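Local coordinates for SusD-like carbohydrate binding protein BF1063 (Bacteroides fragilis NCTC 9343, PDB 3I4G) that probably binds carbohydrate at the outer membrane of the bacterium, as a member of the SusD family of glycan-uptake proteins, at residues Asn70-Lys75 against Asn85-Arg90; Gly79-Asp84 against Tyr511-Pro516; Ala220-Met225 against Leu392-Cys397; Gly228-Asn233 against Ile385-Val390; Ser338-Ala343 against Gly479-Ala484. All blocks are in the same frame, centred on the assembly; numbering follows the deposited sequence.

Contact 1 of 5, residues Asn70-Lys75 against Asn85-Arg90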
# COMPACT_ATOMS: atom_id res chain seq x y z
N ASN A 70 -10.85 19.01 2.54
CA ASN A 70 -9.94 20.08 2.93
C ASN A 70 -8.72 19.56 3.69
O ASN A 70 -7.79 20.31 3.98
CB ASN A 70 -10.68 21.13 3.75
CG ASN A 70 -11.73 21.87 2.94
OD1 ASN A 70 -12.88 21.98 3.35
ND2 ASN A 70 -11.33 22.37 1.78
N ASN A 71 -8.68 18.26 3.95
CA ASN A 71 -7.56 17.72 4.69
C ASN A 71 -6.33 17.69 3.77
O ASN A 71 -6.42 17.23 2.65
CB ASN A 71 -7.83 16.32 5.20
CG ASN A 71 -6.65 15.80 5.97
OD1 ASN A 71 -5.81 15.14 5.41
ND2 ASN A 71 -6.54 16.20 7.23
N PRO A 72 -5.16 18.18 4.21
CA PRO A 72 -4.02 18.25 3.27
C PRO A 72 -3.52 16.91 2.78
O PRO A 72 -2.91 16.85 1.70
CB PRO A 72 -2.96 19.02 4.10
CG PRO A 72 -3.78 19.85 5.06
CD PRO A 72 -4.91 18.90 5.46
N PHE A 73 -3.78 15.81 3.48
CA PHE A 73 -3.36 14.51 2.95
C PHE A 73 -4.15 14.20 1.70
O PHE A 73 -3.60 13.87 0.67
CB PHE A 73 -3.56 13.42 4.00
CG PHE A 73 -3.05 12.06 3.61
CD1 PHE A 73 -1.70 11.83 3.34
CD2 PHE A 73 -3.92 10.97 3.58
CE1 PHE A 73 -1.25 10.56 3.04
CE2 PHE A 73 -3.47 9.73 3.30
CZ PHE A 73 -2.15 9.51 3.05
N PHE A 74 -5.46 14.33 1.79
CA PHE A 74 -6.33 14.14 0.62
C PHE A 74 -5.96 15.08 -0.53
O PHE A 74 -6.04 14.70 -1.71
CB PHE A 74 -7.80 14.34 1.06
CG PHE A 74 -8.78 14.21 -0.05
CD1 PHE A 74 -9.28 12.96 -0.43
CD2 PHE A 74 -9.23 15.33 -0.72
CE1 PHE A 74 -10.22 12.85 -1.47
CE2 PHE A 74 -10.19 15.20 -1.71
CZ PHE A 74 -10.67 13.97 -2.06
N LYS A 75 -5.48 16.27 -0.20
CA LYS A 75 -5.12 17.23 -1.22
C LYS A 75 -3.92 16.79 -2.06
O LYS A 75 -3.71 17.36 -3.12
CB LYS A 75 -4.84 18.60 -0.61
CG LYS A 75 -6.06 19.27 -0.09
CD LYS A 75 -5.69 20.68 0.37
CE LYS A 75 -6.85 21.41 0.97
NZ LYS A 75 -6.52 22.83 1.31
N ASN A 85 2.73 21.57 1.84
CA ASN A 85 1.93 20.48 2.40
C ASN A 85 2.70 19.72 3.49
O ASN A 85 3.86 19.30 3.26
CB ASN A 85 1.48 19.60 1.21
CG ASN A 85 0.58 18.46 1.62
OD1 ASN A 85 1.01 17.50 2.26
ND2 ASN A 85 -0.69 18.55 1.22
N ALA A 86 2.08 19.52 4.66
CA ALA A 86 2.76 18.88 5.78
C ALA A 86 3.01 17.40 5.54
O ALA A 86 3.99 16.86 6.06
CB ALA A 86 1.93 19.03 7.04
N PHE A 87 2.17 16.74 4.76
CA PHE A 87 2.30 15.30 4.55
C PHE A 87 3.45 15.01 3.60
O PHE A 87 4.21 14.08 3.86
CB PHE A 87 0.97 14.70 4.07
CG PHE A 87 -0.11 14.81 5.12
CD1 PHE A 87 -0.84 15.96 5.27
CD2 PHE A 87 -0.37 13.75 5.98
CE1 PHE A 87 -1.82 16.06 6.25
CE2 PHE A 87 -1.35 13.85 6.96
CZ PHE A 87 -2.08 14.98 7.08
N ILE A 88 3.59 15.78 2.53
CA ILE A 88 4.72 15.52 1.64
C ILE A 88 6.01 15.84 2.39
O ILE A 88 7.05 15.19 2.16
CB ILE A 88 4.66 16.24 0.27
CG1 ILE A 88 4.87 17.75 0.38
CG2 ILE A 88 3.34 15.86 -0.44
CD1 ILE A 88 4.85 18.51 -0.99
N LYS A 89 6.02 16.84 3.28
CA LYS A 89 7.23 17.11 4.05
C LYS A 89 7.58 15.94 4.95
O LYS A 89 8.78 15.61 5.09
CB LYS A 89 7.09 18.40 4.85
CG LYS A 89 8.29 18.76 5.72
CD LYS A 89 9.53 19.06 4.90
CE LYS A 89 10.79 19.18 5.76
NZ LYS A 89 10.72 20.26 6.74
N ARG A 90 6.60 15.28 5.57
CA ARG A 90 6.90 14.09 6.39
C ARG A 90 7.52 12.99 5.56
O ARG A 90 8.49 12.36 5.99
CB ARG A 90 5.65 13.49 7.06
CG ARG A 90 5.04 14.29 8.21
CD ARG A 90 5.85 14.21 9.48
NE ARG A 90 5.85 12.87 10.06
CZ ARG A 90 6.65 12.45 11.04
NH1 ARG A 90 7.54 13.25 11.61
NH2 ARG A 90 6.57 11.19 11.47
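F87 lays the face of its ring against the start of helix 72-78, and the two helices joined in this way each begin with an asparagine N-cap, so the contact is a meeting of two capped helix starts. F73 CB stands almost exactly on the axis of the F87 ring, 3.6 Å from its centroid and 5° off the normal, a CH-pi contact over the middle of the face. The two phenyl rings themselves meet obliquely, with planes 46° apart, and the side chains cross at about a right angle; F73 CD1 comes 3.5 Å from F87 CD2. The torsions fit this crossing: F73 holds CG anti to its own backbone N (chi1 -175°), whereas F87 turns CG beside its backbone N. P72 adds an apolar margin, with its CB near F87 CE1. Further out, H51 meets the F73 ring edge-to-face, while N43 and P44 touch F87.

The polar part of the contact belongs to N85, whose amide serves both helices. Its OD1 caps helix 86-109 by accepting from F87 N and I88 N, which reach it from opposite faces of the carbonyl plane. That double grip fixes the rotation of the amide and leaves ND2 directed at P72 O. On the other side N71 OD1 caps helix 72-78 by accepting from F73 N at 2.9 Å. The bridging bond is nearly straight: N85 ND2 donates to P72 O at 2.8 Å, with the oxygen lying in the amide plane of N85 but the donor standing above the carbonyl plane of P72.

Contact 2 of 5, residues Gly79-Asp84 against Tyr511-Pro516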
# COMPACT_ATOMS: atom_id res chain seq x y z
N GLY A 79 -5.98 17.73 -6.69
CA GLY A 79 -5.80 18.93 -7.50
C GLY A 79 -5.38 20.14 -6.68
O GLY A 79 -5.22 21.21 -7.23
N ASN A 80 -5.19 19.96 -5.37
CA ASN A 80 -4.91 21.06 -4.45
C ASN A 80 -3.58 20.94 -3.75
O ASN A 80 -3.36 21.61 -2.72
CB ASN A 80 -6.06 21.15 -3.44
CG ASN A 80 -7.32 21.76 -4.05
OD1 ASN A 80 -7.25 22.69 -4.84
ND2 ASN A 80 -8.47 21.27 -3.63
N LEU A 81 -2.65 20.16 -4.29
CA LEU A 81 -1.34 20.03 -3.64
C LEU A 81 -0.46 21.24 -3.89
O LEU A 81 -0.24 21.63 -5.04
CB LEU A 81 -0.61 18.79 -4.15
CG LEU A 81 0.75 18.46 -3.55
CD1 LEU A 81 0.69 18.36 -2.04
CD2 LEU A 81 1.25 17.18 -4.16
N THR A 82 0.08 21.79 -2.80
CA THR A 82 1.04 22.87 -2.83
C THR A 82 2.29 22.47 -2.05
O THR A 82 2.26 21.53 -1.26
CB THR A 82 0.45 24.18 -2.28
OG1 THR A 82 -0.03 23.98 -0.96
CG2 THR A 82 -0.71 24.67 -3.15
N ALA A 83 3.39 23.19 -2.27
CA ALA A 83 4.67 22.78 -1.74
C ALA A 83 4.81 22.87 -0.24
O ALA A 83 5.71 22.22 0.30
CB ALA A 83 5.83 23.55 -2.43
N ASP A 84 3.92 23.60 0.43
CA ASP A 84 3.94 23.70 1.89
C ASP A 84 3.13 22.60 2.58
O ASP A 84 2.91 22.64 3.80
CB ASP A 84 3.44 25.07 2.36
CG ASP A 84 2.04 25.35 1.95
OD1 ASP A 84 1.42 24.52 1.22
OD2 ASP A 84 1.51 26.40 2.39
N TYR A 511 1.00 14.33 -11.28
CA TYR A 511 1.87 13.17 -11.37
C TYR A 511 3.20 13.35 -10.64
O TYR A 511 3.93 12.37 -10.47
CB TYR A 511 2.12 12.77 -12.86
CG TYR A 511 0.92 12.08 -13.45
CD1 TYR A 511 0.60 10.79 -13.05
CD2 TYR A 511 0.15 12.66 -14.41
CE1 TYR A 511 -0.47 10.14 -13.57
CE2 TYR A 511 -0.97 12.00 -14.96
CZ TYR A 511 -1.24 10.74 -14.53
OH TYR A 511 -2.34 10.05 -15.00
N THR A 512 3.53 14.58 -10.23
CA THR A 512 4.78 14.82 -9.52
C THR A 512 4.49 15.67 -8.28
O THR A 512 3.81 16.72 -8.38
CB THR A 512 5.77 15.57 -10.41
OG1 THR A 512 5.99 14.86 -11.63
CG2 THR A 512 7.13 15.69 -9.72
N TRP A 513 4.99 15.26 -7.13
CA TRP A 513 4.86 16.07 -5.92
C TRP A 513 5.98 17.13 -5.98
O TRP A 513 7.09 16.80 -6.35
CB TRP A 513 5.06 15.25 -4.66
CG TRP A 513 4.11 14.12 -4.42
CD1 TRP A 513 2.99 13.79 -5.12
CD2 TRP A 513 4.16 13.23 -3.31
NE1 TRP A 513 2.38 12.69 -4.54
CE2 TRP A 513 3.08 12.34 -3.41
CE3 TRP A 513 5.03 13.12 -2.22
CZ2 TRP A 513 2.87 11.33 -2.49
CZ3 TRP A 513 4.86 12.12 -1.35
CH2 TRP A 513 3.78 11.24 -1.46
N PRO A 514 5.68 18.38 -5.58
CA PRO A 514 6.72 19.41 -5.53
C PRO A 514 7.71 19.14 -4.39
O PRO A 514 7.37 18.49 -3.39
CB PRO A 514 5.95 20.68 -5.25
CG PRO A 514 4.76 20.20 -4.45
CD PRO A 514 4.39 18.86 -5.07
N ILE A 515 8.93 19.64 -4.53
CA ILE A 515 9.87 19.60 -3.46
C ILE A 515 9.28 20.41 -2.29
O ILE A 515 8.76 21.49 -2.51
CB ILE A 515 11.20 20.25 -3.90
CG1 ILE A 515 11.87 19.55 -5.09
CG2 ILE A 515 12.19 20.29 -2.72
CD1 ILE A 515 12.24 18.12 -4.84
N PRO A 516 9.37 19.89 -1.06
CA PRO A 516 8.79 20.65 0.03
C PRO A 516 9.35 22.08 0.12
O PRO A 516 10.54 22.30 -0.08
CB PRO A 516 9.17 19.83 1.27
CG PRO A 516 9.31 18.43 0.75
CD PRO A 516 9.89 18.59 -0.61
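L81 reaches from the loop after helix 72-78 toward W513 and P514, and its side chain can be followed outward atom by atom. CB starts the chain in the direction of the opposite loop, and at its other side it packs against K75 O of helix 72-78. With CG anti to the backbone N (chi1 -178°), CG comes 4.0 Å from P514 CD. The CD2 branch makes the closest approaches: L81 CD2 lies 3.7 Å from P514 CD and 3.9 Å from W513 CD1, meeting the indole obliquely. The other branch turns to N85, with L81 CD1 3.6 Å from N85 CB.

Two residues on, A83 continues the seam. P514 CG sits 3.7 Å from A83 CA, A83 CB touches I515 O at 3.6 Å, and A83 O receives a CA-H...O contact from P516 CA. The indole is held from elsewhere: W513 NE1 is hydrogen-bonded to Y455 OH, and its ring stacks on Y139. This is loop-to-loop packing, in which the loop before helix 86-109 lies against the one before helix 517-522, with P516 at the N-cap position of the latter and A83 backbone-bonded to Q517.

Contact 3 of 5, residues Ala220-Met225 against Leu392-Cys397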
# COMPACT_ATOMS: atom_id res chain seq x y z
N ALA A 220 13.02 -10.08 -12.91
CA ALA A 220 13.11 -9.95 -11.46
C ALA A 220 11.99 -10.73 -10.77
O ALA A 220 12.24 -11.50 -9.85
CB ALA A 220 13.08 -8.46 -11.05
N PHE A 221 10.76 -10.55 -11.22
CA PHE A 221 9.65 -11.28 -10.60
C PHE A 221 9.77 -12.79 -10.89
O PHE A 221 9.50 -13.60 -10.00
CB PHE A 221 8.31 -10.73 -11.07
CG PHE A 221 8.02 -9.30 -10.63
CD1 PHE A 221 8.08 -8.94 -9.31
CD2 PHE A 221 7.67 -8.34 -11.55
CE1 PHE A 221 7.79 -7.63 -8.92
CE2 PHE A 221 7.37 -7.04 -11.17
CZ PHE A 221 7.43 -6.68 -9.86
N HIS A 222 10.17 -13.16 -12.10
CA HIS A 222 10.32 -14.57 -12.45
C HIS A 222 11.44 -15.23 -11.64
O HIS A 222 11.37 -16.43 -11.37
CB HIS A 222 10.54 -14.69 -13.95
CG HIS A 222 10.33 -16.06 -14.49
ND1 HIS A 222 9.32 -16.91 -14.07
CD2 HIS A 222 10.93 -16.68 -15.53
CE1 HIS A 222 9.38 -18.03 -14.77
NE2 HIS A 222 10.33 -17.91 -15.68
N ASP A 223 12.46 -14.47 -11.24
CA ASP A 223 13.53 -14.99 -10.38
C ASP A 223 12.98 -15.38 -9.02
O ASP A 223 13.38 -16.38 -8.45
CB ASP A 223 14.67 -13.98 -10.18
CG ASP A 223 15.56 -13.80 -11.40
OD1 ASP A 223 15.52 -14.63 -12.32
OD2 ASP A 223 16.36 -12.80 -11.40
N ILE A 224 12.02 -14.60 -8.50
CA ILE A 224 11.36 -14.95 -7.25
C ILE A 224 10.60 -16.27 -7.41
O ILE A 224 10.64 -17.19 -6.58
CB ILE A 224 10.43 -13.83 -6.79
CG1 ILE A 224 11.22 -12.55 -6.51
CG2 ILE A 224 9.61 -14.26 -5.56
CD1 ILE A 224 10.34 -11.34 -6.31
N MSE A 225 9.82 -16.35 -8.47
CA MSE A 225 9.07 -17.58 -8.76
C MSE A 225 9.98 -18.80 -8.88
O MSE A 225 9.71 -19.84 -8.29
CB MSE A 225 8.23 -17.37 -10.02
CG MSE A 225 7.21 -16.24 -9.95
SE MSE A 225 6.53 -15.67 -11.62
CE MSE A 225 5.53 -17.35 -12.16
N LEU A 392 1.30 -11.33 -10.33
CA LEU A 392 0.62 -10.39 -11.23
C LEU A 392 1.60 -9.42 -11.87
O LEU A 392 1.40 -8.99 -13.00
CB LEU A 392 -0.48 -9.64 -10.49
CG LEU A 392 -1.62 -10.49 -9.93
CD1 LEU A 392 -2.56 -9.68 -9.05
CD2 LEU A 392 -2.37 -11.20 -11.06
N GLY A 393 2.66 -9.09 -11.16
CA GLY A 393 3.68 -8.23 -11.73
C GLY A 393 4.42 -8.88 -12.88
O GLY A 393 4.71 -8.25 -13.90
N TYR A 394 4.77 -10.16 -12.71
CA TYR A 394 5.39 -10.93 -13.78
C TYR A 394 4.52 -10.91 -15.03
O TYR A 394 4.98 -10.60 -16.11
CB TYR A 394 5.63 -12.36 -13.30
CG TYR A 394 6.16 -13.31 -14.35
CD1 TYR A 394 7.33 -13.04 -15.05
CD2 TYR A 394 5.52 -14.50 -14.63
CE1 TYR A 394 7.80 -13.90 -16.00
CE2 TYR A 394 6.03 -15.40 -15.55
CZ TYR A 394 7.15 -15.08 -16.24
OH TYR A 394 7.64 -15.99 -17.16
N LEU A 395 3.22 -11.21 -14.87
CA LEU A 395 2.30 -11.24 -15.99
C LEU A 395 2.18 -9.84 -16.62
O LEU A 395 2.20 -9.73 -17.85
CB LEU A 395 0.95 -11.78 -15.55
CG LEU A 395 -0.10 -11.92 -16.66
CD1 LEU A 395 0.40 -12.81 -17.81
CD2 LEU A 395 -1.40 -12.47 -16.07
N GLU A 396 2.03 -8.79 -15.82
CA GLU A 396 1.95 -7.44 -16.37
C GLU A 396 3.18 -7.14 -17.21
O GLU A 396 3.08 -6.60 -18.31
CB GLU A 396 1.79 -6.40 -15.25
CG GLU A 396 1.80 -4.96 -15.74
CD GLU A 396 1.64 -3.90 -14.68
OE1 GLU A 396 1.39 -4.20 -13.50
OE2 GLU A 396 1.76 -2.73 -15.10
N CYS A 397 4.35 -7.49 -16.70
CA CYS A 397 5.61 -7.23 -17.41
C CYS A 397 5.67 -8.01 -18.72
O CYS A 397 6.14 -7.47 -19.74
CB CYS A 397 6.83 -7.52 -16.53
SG CYS A 397 7.09 -6.34 -15.20
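H222 and M225, from successive parts of helix 214-227, both meet the same face of the Y394 ring, H222 in a stack and M225 SE obliquely. The stack belongs to one of two modelled conformers of H222: there the imidazole runs side by side with the phenol, pointing the same way, offset with centroids 4.5 Å apart and planes 7° from parallel. The offset carries the imidazole outward along the phenol, which places Y394 OH 3.5 Å above the H222 ring plane, over its centre. H222 CB meets the nearer part of the phenol, 3.5 Å from Y394 CE1. Selenomethionine M225 crosses the tyrosine side chain at about a right angle; its SE lies 4.0 Å from the Y394 ring centroid, 36° off the normal, in a Met-aromatic contact.

F221 fills the neighbouring layer. Its CB packs on Y394 CB at 3.8 Å, while F221 CD2 comes 3.6 Å from the carbonyl carbon of G393, where the lack of a side chain lets the phenyl lie close to the backbone. C397 SG approaches the same phenyl at its edge, near the ring plane, 4.1 Å from F221 CE2.

In H222 and Y394 alike CG is anti to the backbone N. Outside this shell, V390 also touches F221, T413 touches Y394, and M209 of helix 197-211 backs C397. Helices 214-227 and 387-400 run roughly antiparallel, their local axes 8.8 Å apart at an angle of 139°, an inclined helix-helix packing consistent with the helical, TPR-clan character of the SusD family.

Contact 4 of 5, residues Gly228-Asn233 against Ile385-Val390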
# COMPACT_ATOMS: atom_id res chain seq x y z
N GLY A 228 11.44 -20.59 -5.81
CA GLY A 228 10.54 -21.64 -5.32
C GLY A 228 10.23 -21.66 -3.85
O GLY A 228 9.70 -22.63 -3.33
N ASP A 229 10.56 -20.58 -3.14
CA ASP A 229 10.32 -20.50 -1.69
C ASP A 229 8.95 -19.99 -1.35
O ASP A 229 8.54 -20.10 -0.18
CB ASP A 229 11.33 -19.56 -1.00
CG ASP A 229 12.77 -19.99 -1.12
OD1 ASP A 229 13.02 -21.11 -1.55
OD2 ASP A 229 13.64 -19.17 -0.73
N ASN A 230 8.25 -19.39 -2.32
CA ASN A 230 6.99 -18.73 -2.05
C ASN A 230 5.82 -19.38 -2.77
O ASN A 230 5.95 -20.05 -3.78
CB ASN A 230 7.15 -17.27 -2.44
CG ASN A 230 8.22 -16.58 -1.62
OD1 ASN A 230 9.32 -16.28 -2.13
ND2 ASN A 230 7.94 -16.37 -0.35
N ALA A 231 4.64 -19.14 -2.20
CA ALA A 231 3.42 -19.75 -2.71
C ALA A 231 2.24 -18.96 -2.23
O ALA A 231 2.30 -18.30 -1.22
CB ALA A 231 3.29 -21.18 -2.21
N ILE A 232 1.15 -19.08 -2.97
CA ILE A 232 -0.13 -18.46 -2.61
C ILE A 232 -0.74 -19.17 -1.41
O ILE A 232 -0.90 -20.40 -1.42
CB ILE A 232 -1.07 -18.48 -3.83
CG1 ILE A 232 -0.52 -17.56 -4.93
CG2 ILE A 232 -2.49 -18.06 -3.44
CD1 ILE A 232 -0.37 -16.06 -4.55
N ASN A 233 -1.08 -18.43 -0.36
CA ASN A 233 -1.68 -18.97 0.83
C ASN A 233 -3.15 -19.34 0.62
O ASN A 233 -3.87 -18.59 -0.02
CB ASN A 233 -1.61 -17.94 1.96
CG ASN A 233 -1.83 -18.53 3.31
OD1 ASN A 233 -1.18 -19.49 3.71
ND2 ASN A 233 -2.70 -17.88 4.09
N ILE A 385 5.21 -6.66 0.53
CA ILE A 385 5.34 -7.43 -0.70
C ILE A 385 4.74 -8.81 -0.47
O ILE A 385 5.20 -9.57 0.39
CB ILE A 385 6.80 -7.63 -1.15
CG1 ILE A 385 7.53 -6.29 -1.38
CG2 ILE A 385 6.88 -8.51 -2.41
CD1 ILE A 385 7.00 -5.40 -2.52
N ARG A 386 3.71 -9.11 -1.24
CA ARG A 386 3.06 -10.42 -1.26
C ARG A 386 3.37 -11.14 -2.56
O ARG A 386 3.47 -10.54 -3.64
CB ARG A 386 1.53 -10.30 -1.08
CG ARG A 386 1.13 -9.67 0.20
CD ARG A 386 -0.31 -9.89 0.60
NE ARG A 386 -1.35 -9.25 -0.20
CZ ARG A 386 -2.16 -9.86 -1.09
NH1 ARG A 386 -1.96 -11.12 -1.51
NH2 ARG A 386 -3.16 -9.17 -1.61
N TYR A 387 3.45 -12.47 -2.46
CA TYR A 387 3.70 -13.27 -3.68
C TYR A 387 2.60 -13.05 -4.73
O TYR A 387 2.86 -13.13 -5.91
CB TYR A 387 3.85 -14.75 -3.34
CG TYR A 387 4.41 -15.64 -4.44
CD1 TYR A 387 5.61 -15.36 -5.04
CD2 TYR A 387 3.72 -16.79 -4.83
CE1 TYR A 387 6.14 -16.20 -5.99
CE2 TYR A 387 4.24 -17.62 -5.79
CZ TYR A 387 5.43 -17.32 -6.35
OH TYR A 387 5.99 -18.18 -7.30
N ALA A 388 1.35 -12.77 -4.33
CA ALA A 388 0.35 -12.49 -5.35
C ALA A 388 0.73 -11.29 -6.20
O ALA A 388 0.46 -11.27 -7.40
CB ALA A 388 -0.98 -12.21 -4.72
N GLU A 389 1.35 -10.26 -5.61
CA GLU A 389 1.79 -9.12 -6.41
C GLU A 389 2.92 -9.55 -7.35
O GLU A 389 3.01 -9.08 -8.49
CB GLU A 389 2.27 -7.97 -5.53
CG GLU A 389 2.72 -6.79 -6.40
CD GLU A 389 3.39 -5.65 -5.66
OE1 GLU A 389 3.26 -5.55 -4.43
OE2 GLU A 389 4.07 -4.83 -6.35
N VAL A 390 3.83 -10.40 -6.88
CA VAL A 390 4.90 -10.90 -7.73
C VAL A 390 4.35 -11.62 -8.96
O VAL A 390 4.83 -11.38 -10.08
CB VAL A 390 5.83 -11.85 -6.92
CG1 VAL A 390 6.84 -12.56 -7.80
CG2 VAL A 390 6.54 -11.07 -5.80
O HOH W 1 8.40 -19.11 -5.28
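Y387 swings its CG anti to the backbone N (chi1 -167°), which carries the phenol from the first turn of helix 387-400 onto the loop at N230. There N230 turns its own CG beside the backbone N (chi1 -62°), and the CB left facing the tyrosine makes a CH-pi contact over one face of the ring. N230 CB is 3.8 Å from the ring centroid, 20° off the normal, and displaced toward the rim on the side of Y387 CD1.

The loop then passes along the phenol. A231 N lies 3.6 Å from Y387 CD2, approaching obliquely, and I232 N comes to the edge near the ring plane. I232 continues past the tyrosine to the next residue of the helix, its CD1 lying 3.9 Å from A388 CB.

A water accepts from N230 N at 3.0 Å and is also linked, by a weak bond, to Y387 OH. The amide of N230 is held elsewhere, ND2 donating to K249 O, while I224 and M225 of helix 214-227 touch the tyrosine. Chemically, then, Y387 plays two parts: its carbon face receives the loop through dispersion and CH-pi contact, whereas its hydroxyl has a weak link, through a water, to N230 N.

Contact 5 of 5, residues Ser338-Ala343 against Gly479-Ala484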
# COMPACT_ATOMS: atom_id res chain seq x y z
N SER A 338 -26.11 4.49 8.24
CA SER A 338 -27.10 4.91 7.27
C SER A 338 -27.45 6.36 7.46
O SER A 338 -27.40 6.87 8.58
CB SER A 338 -28.40 4.13 7.50
OG SER A 338 -29.49 4.67 6.71
N PRO A 339 -27.86 7.06 6.39
CA PRO A 339 -28.38 8.41 6.59
C PRO A 339 -29.58 8.48 7.54
O PRO A 339 -29.91 9.57 8.04
CB PRO A 339 -28.83 8.81 5.18
CG PRO A 339 -27.96 7.99 4.26
CD PRO A 339 -27.81 6.69 4.96
N ASP A 340 -30.23 7.35 7.79
CA ASP A 340 -31.44 7.34 8.60
C ASP A 340 -31.22 7.10 10.08
O ASP A 340 -32.16 7.20 10.88
CB ASP A 340 -32.38 6.22 8.13
CG ASP A 340 -32.97 6.45 6.78
OD1 ASP A 340 -32.63 7.46 6.14
OD2 ASP A 340 -33.84 5.62 6.37
N TYR A 341 -30.00 6.77 10.48
CA TYR A 341 -29.71 6.35 11.85
C TYR A 341 -29.25 7.53 12.73
O TYR A 341 -29.20 8.67 12.28
CB TYR A 341 -28.72 5.18 11.87
CG TYR A 341 -29.10 3.94 11.07
CD1 TYR A 341 -30.41 3.70 10.61
CD2 TYR A 341 -28.16 2.95 10.83
CE1 TYR A 341 -30.71 2.57 9.87
CE2 TYR A 341 -28.48 1.83 10.09
CZ TYR A 341 -29.73 1.65 9.61
OH TYR A 341 -30.00 0.51 8.84
N SER A 342 -28.99 7.24 14.00
CA SER A 342 -28.69 8.27 14.98
C SER A 342 -27.25 8.73 15.03
O SER A 342 -26.33 7.93 15.24
CB SER A 342 -29.04 7.71 16.36
OG SER A 342 -28.74 8.67 17.34
N ALA A 343 -27.03 10.03 14.86
CA ALA A 343 -25.69 10.59 14.97
C ALA A 343 -25.13 10.45 16.39
O ALA A 343 -23.93 10.29 16.60
CB ALA A 343 -25.68 12.05 14.52
N GLY A 479 -33.14 2.14 0.33
CA GLY A 479 -34.19 2.08 1.36
C GLY A 479 -34.17 3.22 2.34
O GLY A 479 -34.95 3.21 3.27
N SER A 480 -33.29 4.21 2.16
CA SER A 480 -33.20 5.32 3.09
C SER A 480 -34.23 6.40 2.87
O SER A 480 -34.38 6.88 1.76
CB SER A 480 -31.79 5.92 2.98
OG SER A 480 -31.68 7.19 3.62
N THR A 481 -34.92 6.77 3.96
CA THR A 481 -35.92 7.81 3.92
C THR A 481 -35.30 9.19 3.89
O THR A 481 -35.90 10.11 3.34
CB THR A 481 -36.86 7.75 5.16
OG1 THR A 481 -36.09 7.99 6.34
CG2 THR A 481 -37.54 6.41 5.26
N GLN A 482 -34.12 9.35 4.49
CA GLN A 482 -33.47 10.65 4.58
C GLN A 482 -32.51 10.94 3.44
O GLN A 482 -32.14 12.10 3.25
CB GLN A 482 -32.67 10.74 5.88
CG GLN A 482 -33.47 10.45 7.13
CD GLN A 482 -34.64 11.36 7.25
OE1 GLN A 482 -35.79 10.93 7.12
NE2 GLN A 482 -34.37 12.64 7.41
N TYR A 483 -32.17 9.93 2.65
CA TYR A 483 -31.19 10.09 1.57
C TYR A 483 -31.46 11.25 0.64
O TYR A 483 -30.59 12.12 0.40
CB TYR A 483 -31.15 8.79 0.75
CG TYR A 483 -30.29 8.92 -0.49
CD1 TYR A 483 -28.93 8.74 -0.42
CD2 TYR A 483 -30.83 9.21 -1.73
CE1 TYR A 483 -28.11 8.88 -1.53
CE2 TYR A 483 -30.03 9.32 -2.85
CZ TYR A 483 -28.66 9.14 -2.74
OH TYR A 483 -27.92 9.28 -3.89
N ALA A 484 -32.68 11.32 0.11
CA ALA A 484 -32.98 12.32 -0.92
C ALA A 484 -32.74 13.77 -0.50
O ALA A 484 -32.38 14.61 -1.35
CB ALA A 484 -34.44 12.16 -1.39
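An ST turn presents D340 to a helix start: S338 OG accepts from D340 N, within the type I beta turn from S338 to Y341, and the D340 carboxylate reaches the residues that lead into helix 483-486. Three hydrogen bonds grip it. T481 N donates to the syn lone pair of D340 OD2 at 2.9 Å, with a nearly straight N-H...O angle of 163°. Q482 N meets D340 OD1 at 2.9 Å from the syn side, 27° out of the carboxylate plane. S480 OG gives its proton to the same D340 OD1 at 2.7 Å, but from the opposite face and 47° above the plane.

With OG anti to the backbone N, S480 reaches D340 OD1, and OG also takes a weak capping bond from Y483 N. P339 packs beside the polar group, its CB 3.6 Å from S480 OG, and W498 of strand 497-502 touches the proline from beyond the contact.

Both carboxylate oxygens are engaged, and two of the donors are consecutive backbone N-H groups at a helix start. Such surroundings would probably stabilise the negative charge of D340 and lower its proton affinity, while fixing the rotation of the carboxylate.

Five contacts, two pairs and an outlier, illustrate how a largely helical chain is tied together locally and over long sequence distances. Contacts 1 and 2 have centres about 9 Å apart and touch through I88 and W513; their segments alternate, uniting helix 86-109 with the loop before helix 517-522, near the C-terminus. Contacts 3 and 4, about 10 Å apart between centres, share helix 387-400 and lie across the chain's centre from contact 1. Contact 4 falls between the segments of contact 3; both, with contact 5, lie within the long span between the segments of contact 2, and contacts 3 and 5 alternate. Contact 5 joins two peripheral loops, its centre about 47 Å from that of contact 3.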